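Local coordinates for thymidylate synthase 1 (Bacillus subtilis, PDB 1BKP), which catalyses the reductive methylation of dUMP to dTMP, with 5,10-methylenetetrahydrofolate supplying both the methyl group and the reducing equivalents, at residues M155-Y167 with L173-A185. Sequence-based numbering, arbitrary orientation.
Sequences MALTPCVYETQWY and LHLEVRARSNDMA
Leu175 CD1 sits like a knob over the centre of the Trp166 six-membered ring, 3.6 Å from its centroid, while Leu173 CG abuts the ring's edge at CE3. With CG anti to the carbonyl carbon (chi1 -60°), the indole lies alongside Leu175, and helices 125-135 and 188-206 also touch it. Further along this face Val161 CG1 presses tightly on Val177 CG1, 3.3 Å away. The other face is polar: Tyr167 OH gives a 2.7 Å hydrogen bond to Glu176 OE1, which also forms a salt bridge with Arg178 of the second subunit. Tyr162 OH accepts from Arg178 NH1 at 2.8 Å, the ring standing 79° to the guanidinium plane; the hydroxyl is also hydrogen-bonded to Glu163 of the second subunit. Beyond a beta bulge, Arg180 reaches back to the loop leading into strand 161-167: NE bonds Pro159 O (2.9 Å) and NH2 bonds Thr158 O (3.0 Å), both from above the carbonyl planes, with Cys160 SG loosely over one guanidinium face, offset toward its rim. Cutting this side chain back to alanine is likely to leave Thr158 O and Pro159 O without these donors. This is the antiparallel hairpin of the thymidylate synthase dimer-interface sheet, with the catalytic Cys160 just before its first strand and, in Arg180, a residue predicted to bind dUMP in the partner's site.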
loop_
_atom_site.group_PDB
_atom_site.type_symbol
_atom_site.label_atom_id
_atom_site.label_comp_id
_atom_site.label_asym_id
_atom_site.label_seq_id
_atom_site.Cartn_x
_atom_site.Cartn_y
_atom_site.Cartn_z
ATOM N N MET A 155 17.957 4.214 -9.208
ATOM C CA MET A 155 17.149 3.299 -10.000
ATOM C C MET A 155 16.880 3.904 -11.390
ATOM O O MET A 155 16.540 5.086 -11.491
ATOM C CB MET A 155 15.820 3.038 -9.321
ATOM C CG MET A 155 15.934 2.560 -7.884
ATOM S SD MET A 155 14.243 2.140 -7.256
ATOM C CE MET A 155 14.766 1.714 -5.603
ATOM N N ALA A 156 17.060 3.102 -12.447
ATOM C CA ALA A 156 16.810 3.585 -13.830
ATOM C C ALA A 156 15.325 3.857 -14.015
ATOM O O ALA A 156 14.937 4.649 -14.879
ATOM C CB ALA A 156 17.281 2.550 -14.868
ATOM N N LEU A 157 14.500 3.081 -13.300
ATOM C CA LEU A 157 13.031 3.306 -13.283
ATOM C C LEU A 157 12.505 2.898 -11.864
ATOM O O LEU A 157 13.029 1.959 -11.279
ATOM C CB LEU A 157 12.269 2.470 -14.301
ATOM C CG LEU A 157 12.788 1.099 -14.754
ATOM C CD1 LEU A 157 13.538 0.303 -13.653
ATOM C CD2 LEU A 157 11.636 0.297 -15.378
ATOM N N THR A 158 11.502 3.608 -11.347
ATOM C CA THR A 158 10.932 3.264 -10.061
ATOM C C THR A 158 9.817 2.300 -10.376
ATOM O O THR A 158 9.001 2.529 -11.262
ATOM C CB THR A 158 10.365 4.466 -9.313
ATOM O OG1 THR A 158 9.351 5.077 -10.120
ATOM C CG2 THR A 158 11.507 5.473 -8.927
ATOM N N PRO A 159 9.698 1.232 -9.607
ATOM C CA PRO A 159 8.668 0.210 -9.817
ATOM C C PRO A 159 7.212 0.626 -9.724
ATOM O O PRO A 159 6.879 1.508 -8.939
ATOM C CB PRO A 159 8.999 -0.829 -8.714
ATOM C CG PRO A 159 9.484 0.104 -7.542
ATOM C CD PRO A 159 10.367 1.122 -8.305
ATOM N N CYS A 160 6.377 0.059 -10.593
ATOM C CA CYS A 160 4.946 0.275 -10.531
ATOM C C CYS A 160 4.365 -0.626 -9.436
ATOM O O CYS A 160 3.698 -0.143 -8.537
ATOM C CB CYS A 160 4.214 -0.023 -11.841
ATOM S SG CYS A 160 4.363 1.373 -13.067
ATOM N N VAL A 161 4.516 -1.949 -9.570
ATOM C CA VAL A 161 3.955 -2.894 -8.564
ATOM C C VAL A 161 5.131 -3.054 -7.595
ATOM O O VAL A 161 6.073 -3.822 -7.837
ATOM C CB VAL A 161 3.528 -4.274 -9.220
ATOM C CG1 VAL A 161 2.915 -5.149 -8.116
ATOM C CG2 VAL A 161 2.529 -4.061 -10.434
ATOM N N TYR A 162 5.064 -2.336 -6.495
ATOM C CA TYR A 162 6.238 -2.217 -5.666
ATOM C C TYR A 162 6.172 -2.895 -4.288
ATOM O O TYR A 162 7.201 -2.914 -3.570
ATOM C CB TYR A 162 6.518 -0.677 -5.484
ATOM C CG TYR A 162 5.514 0.135 -4.603
ATOM C CD1 TYR A 162 4.311 0.648 -5.164
ATOM C CD2 TYR A 162 5.669 0.202 -3.199
ATOM C CE1 TYR A 162 3.323 1.171 -4.377
ATOM C CE2 TYR A 162 4.669 0.743 -2.391
ATOM C CZ TYR A 162 3.485 1.238 -3.010
ATOM O OH TYR A 162 2.503 1.831 -2.287
ATOM N N GLU A 163 4.999 -3.370 -3.882
ATOM C CA GLU A 163 4.945 -4.016 -2.552
ATOM C C GLU A 163 3.963 -5.108 -2.478
ATOM O O GLU A 163 2.990 -5.199 -3.307
ATOM C CB GLU A 163 4.632 -2.955 -1.413
ATOM C CG GLU A 163 3.200 -2.435 -1.582
ATOM C CD GLU A 163 2.784 -1.471 -0.443
ATOM O OE1 GLU A 163 3.366 -1.505 0.625
ATOM O OE2 GLU A 163 1.845 -0.725 -0.620
ATOM N N THR A 164 4.199 -6.029 -1.524
ATOM C CA THR A 164 3.236 -7.122 -1.307
ATOM C C THR A 164 3.095 -7.284 0.202
ATOM O O THR A 164 3.984 -6.916 0.954
ATOM C CB THR A 164 3.705 -8.500 -1.821
ATOM O OG1 THR A 164 4.852 -8.980 -1.087
ATOM C CG2 THR A 164 4.168 -8.459 -3.287
ATOM N N GLN A 165 1.954 -7.790 0.641
ATOM C CA GLN A 165 1.771 -8.143 2.079
ATOM C C GLN A 165 1.090 -9.539 2.025
ATOM O O GLN A 165 0.154 -9.762 1.274
ATOM C CB GLN A 165 0.910 -7.116 2.852
ATOM C CG GLN A 165 0.841 -7.597 4.314
ATOM C CD GLN A 165 0.348 -6.502 5.252
ATOM O OE1 GLN A 165 0.073 -5.433 4.860
ATOM N NE2 GLN A 165 0.282 -6.819 6.563
ATOM N N TRP A 166 1.513 -10.458 2.885
ATOM C CA TRP A 166 0.993 -11.821 2.817
ATOM C C TRP A 166 0.359 -12.121 4.173
ATOM O O TRP A 166 0.795 -11.580 5.184
ATOM C CB TRP A 166 2.208 -12.791 2.603
ATOM C CG TRP A 166 3.008 -12.535 1.320
ATOM C CD1 TRP A 166 3.936 -11.526 1.090
ATOM C CD2 TRP A 166 2.948 -13.289 0.130
ATOM N NE1 TRP A 166 4.423 -11.621 -0.176
ATOM C CE2 TRP A 166 3.825 -12.689 -0.792
ATOM C CE3 TRP A 166 2.230 -14.428 -0.250
ATOM C CZ2 TRP A 166 3.990 -13.174 -2.101
ATOM C CZ3 TRP A 166 2.383 -14.931 -1.546
ATOM C CH2 TRP A 166 3.263 -14.280 -2.471
ATOM N N TYR A 167 -0.655 -12.997 4.192
ATOM C CA TYR A 167 -1.299 -13.272 5.478
ATOM C C TYR A 167 -1.513 -14.802 5.485
ATOM O O TYR A 167 -1.949 -15.385 4.458
ATOM C CB TYR A 167 -2.680 -12.626 5.499
ATOM C CG TYR A 167 -2.658 -11.158 5.112
ATOM C CD1 TYR A 167 -2.718 -10.759 3.772
ATOM C CD2 TYR A 167 -2.637 -10.161 6.075
ATOM C CE1 TYR A 167 -2.759 -9.428 3.424
ATOM C CE2 TYR A 167 -2.706 -8.817 5.723
ATOM C CZ TYR A 167 -2.769 -8.480 4.399
ATOM O OH TYR A 167 -2.889 -7.159 4.058
ATOM N N LEU A 173 -2.913 -19.062 2.448
ATOM C CA LEU A 173 -2.014 -17.967 2.154
ATOM C C LEU A 173 -2.700 -16.895 1.255
ATOM O O LEU A 173 -3.006 -17.160 0.076
ATOM C CB LEU A 173 -0.803 -18.520 1.413
ATOM C CG LEU A 173 0.372 -17.547 1.185
ATOM C CD1 LEU A 173 0.899 -16.931 2.493
ATOM C CD2 LEU A 173 1.589 -18.307 0.478
ATOM N N HIS A 174 -3.008 -15.729 1.835
ATOM C CA HIS A 174 -3.648 -14.598 1.120
ATOM C C HIS A 174 -2.526 -13.650 0.685
ATOM O O HIS A 174 -1.508 -13.481 1.427
ATOM C CB HIS A 174 -4.626 -13.889 2.080
ATOM C CG HIS A 174 -5.600 -14.817 2.729
ATOM N ND1 HIS A 174 -6.941 -14.923 2.359
ATOM C CD2 HIS A 174 -5.447 -15.646 3.811
ATOM C CE1 HIS A 174 -7.558 -15.771 3.177
ATOM N NE2 HIS A 174 -6.687 -16.222 4.066
ATOM N N LEU A 175 -2.725 -12.976 -0.480
ATOM C CA LEU A 175 -1.693 -12.105 -0.997
ATOM C C LEU A 175 -2.364 -10.789 -1.312
ATOM O O LEU A 175 -3.439 -10.784 -1.944
ATOM C CB LEU A 175 -1.063 -12.648 -2.327
ATOM C CG LEU A 175 -0.214 -11.635 -3.142
ATOM C CD1 LEU A 175 0.963 -11.155 -2.225
ATOM C CD2 LEU A 175 0.344 -12.292 -4.419
ATOM N N GLU A 176 -1.753 -9.678 -0.855
ATOM C CA GLU A 176 -2.282 -8.355 -1.207
ATOM C C GLU A 176 -1.123 -7.615 -1.896
ATOM O O GLU A 176 -0.033 -7.507 -1.354
ATOM C CB GLU A 176 -2.745 -7.598 0.062
ATOM C CG GLU A 176 -3.349 -6.265 -0.283
ATOM C CD GLU A 176 -4.256 -5.669 0.796
ATOM O OE1 GLU A 176 -4.110 -6.052 1.969
ATOM O OE2 GLU A 176 -5.093 -4.815 0.459
ATOM N N VAL A 177 -1.369 -7.006 -3.048
ATOM C CA VAL A 177 -0.307 -6.336 -3.784
ATOM C C VAL A 177 -0.725 -4.880 -4.047
ATOM O O VAL A 177 -1.901 -4.603 -4.146
ATOM C CB VAL A 177 -0.214 -7.103 -5.184
ATOM C CG1 VAL A 177 0.669 -6.484 -6.147
ATOM C CG2 VAL A 177 0.219 -8.551 -4.955
ATOM N N ARG A 178 0.224 -3.975 -4.239
ATOM C CA ARG A 178 -0.165 -2.604 -4.618
ATOM C C ARG A 178 0.694 -2.064 -5.719
ATOM O O ARG A 178 1.938 -2.173 -5.640
ATOM C CB ARG A 178 -0.099 -1.584 -3.465
ATOM C CG ARG A 178 -0.786 -0.199 -3.849
ATOM C CD ARG A 178 -0.982 0.644 -2.603
ATOM N NE ARG A 178 -1.659 1.868 -2.989
ATOM C CZ ARG A 178 -1.082 2.967 -3.428
ATOM N NH1 ARG A 178 0.228 3.141 -3.293
ATOM N NH2 ARG A 178 -1.841 3.981 -3.800
ATOM N N ALA A 179 0.054 -1.452 -6.691
ATOM C CA ALA A 179 0.734 -0.704 -7.737
ATOM C C ALA A 179 0.432 0.787 -7.432
ATOM O O ALA A 179 -0.733 1.188 -7.271
ATOM C CB ALA A 179 0.148 -1.009 -9.107
ATOM N N ARG A 180 1.474 1.613 -7.524
ATOM C CA ARG A 180 1.298 3.047 -7.317
ATOM C C ARG A 180 0.578 3.672 -8.467
ATOM O O ARG A 180 -0.132 4.665 -8.355
ATOM C CB ARG A 180 2.717 3.701 -7.208
ATOM C CG ARG A 180 3.668 3.416 -8.311
ATOM C CD ARG A 180 4.786 4.413 -8.263
ATOM N NE ARG A 180 5.732 4.163 -9.352
ATOM C CZ ARG A 180 5.778 4.827 -10.479
ATOM N NH1 ARG A 180 4.848 5.735 -10.750
ATOM N NH2 ARG A 180 6.702 4.526 -11.375
ATOM N N SER A 181 0.745 3.023 -9.614
ATOM C CA SER A 181 0.153 3.543 -10.836
ATOM C C SER A 181 -0.030 2.356 -11.804
ATOM O O SER A 181 0.739 1.424 -11.697
ATOM C CB SER A 181 1.186 4.495 -11.519
ATOM O OG SER A 181 0.486 5.013 -12.599
ATOM N N ASN A 182 -1.025 2.380 -12.689
ATOM C CA ASN A 182 -1.072 1.277 -13.704
ATOM C C ASN A 182 -1.742 1.809 -14.945
ATOM O O ASN A 182 -2.840 2.427 -14.885
ATOM C CB ASN A 182 -1.966 0.145 -13.191
ATOM C CG ASN A 182 -1.309 -1.276 -13.142
ATOM O OD1 ASN A 182 -2.027 -2.193 -12.960
ATOM N ND2 ASN A 182 0.008 -1.428 -13.274
ATOM N N ASP A 183 -1.116 1.577 -16.095
ATOM C CA ASP A 183 -1.742 1.896 -17.392
ATOM C C ASP A 183 -2.736 0.731 -17.456
ATOM O O ASP A 183 -2.307 -0.456 -17.561
ATOM C CB ASP A 183 -0.647 1.747 -18.471
ATOM C CG ASP A 183 -1.189 1.793 -19.880
ATOM O OD1 ASP A 183 -2.390 1.584 -20.111
ATOM O OD2 ASP A 183 -0.406 2.159 -20.761
ATOM N N MET A 184 -4.040 1.034 -17.339
ATOM C CA MET A 184 -5.060 -0.001 -17.330
ATOM C C MET A 184 -5.208 -0.830 -18.572
ATOM O O MET A 184 -5.644 -1.968 -18.473
ATOM C CB MET A 184 -6.420 0.567 -16.937
ATOM C CG MET A 184 -6.359 1.186 -15.495
ATOM S SD MET A 184 -5.881 -0.030 -14.249
ATOM C CE MET A 184 -7.336 -1.003 -14.213
ATOM N N ALA A 185 -4.842 -0.258 -19.726
ATOM C CA ALA A 185 -4.976 -0.972 -20.987
ATOM C C ALA A 185 -3.879 -1.956 -21.193
ATOM O O ALA A 185 -4.152 -3.065 -21.538
ATOM C CB ALA A 185 -4.983 0.026 -22.197
#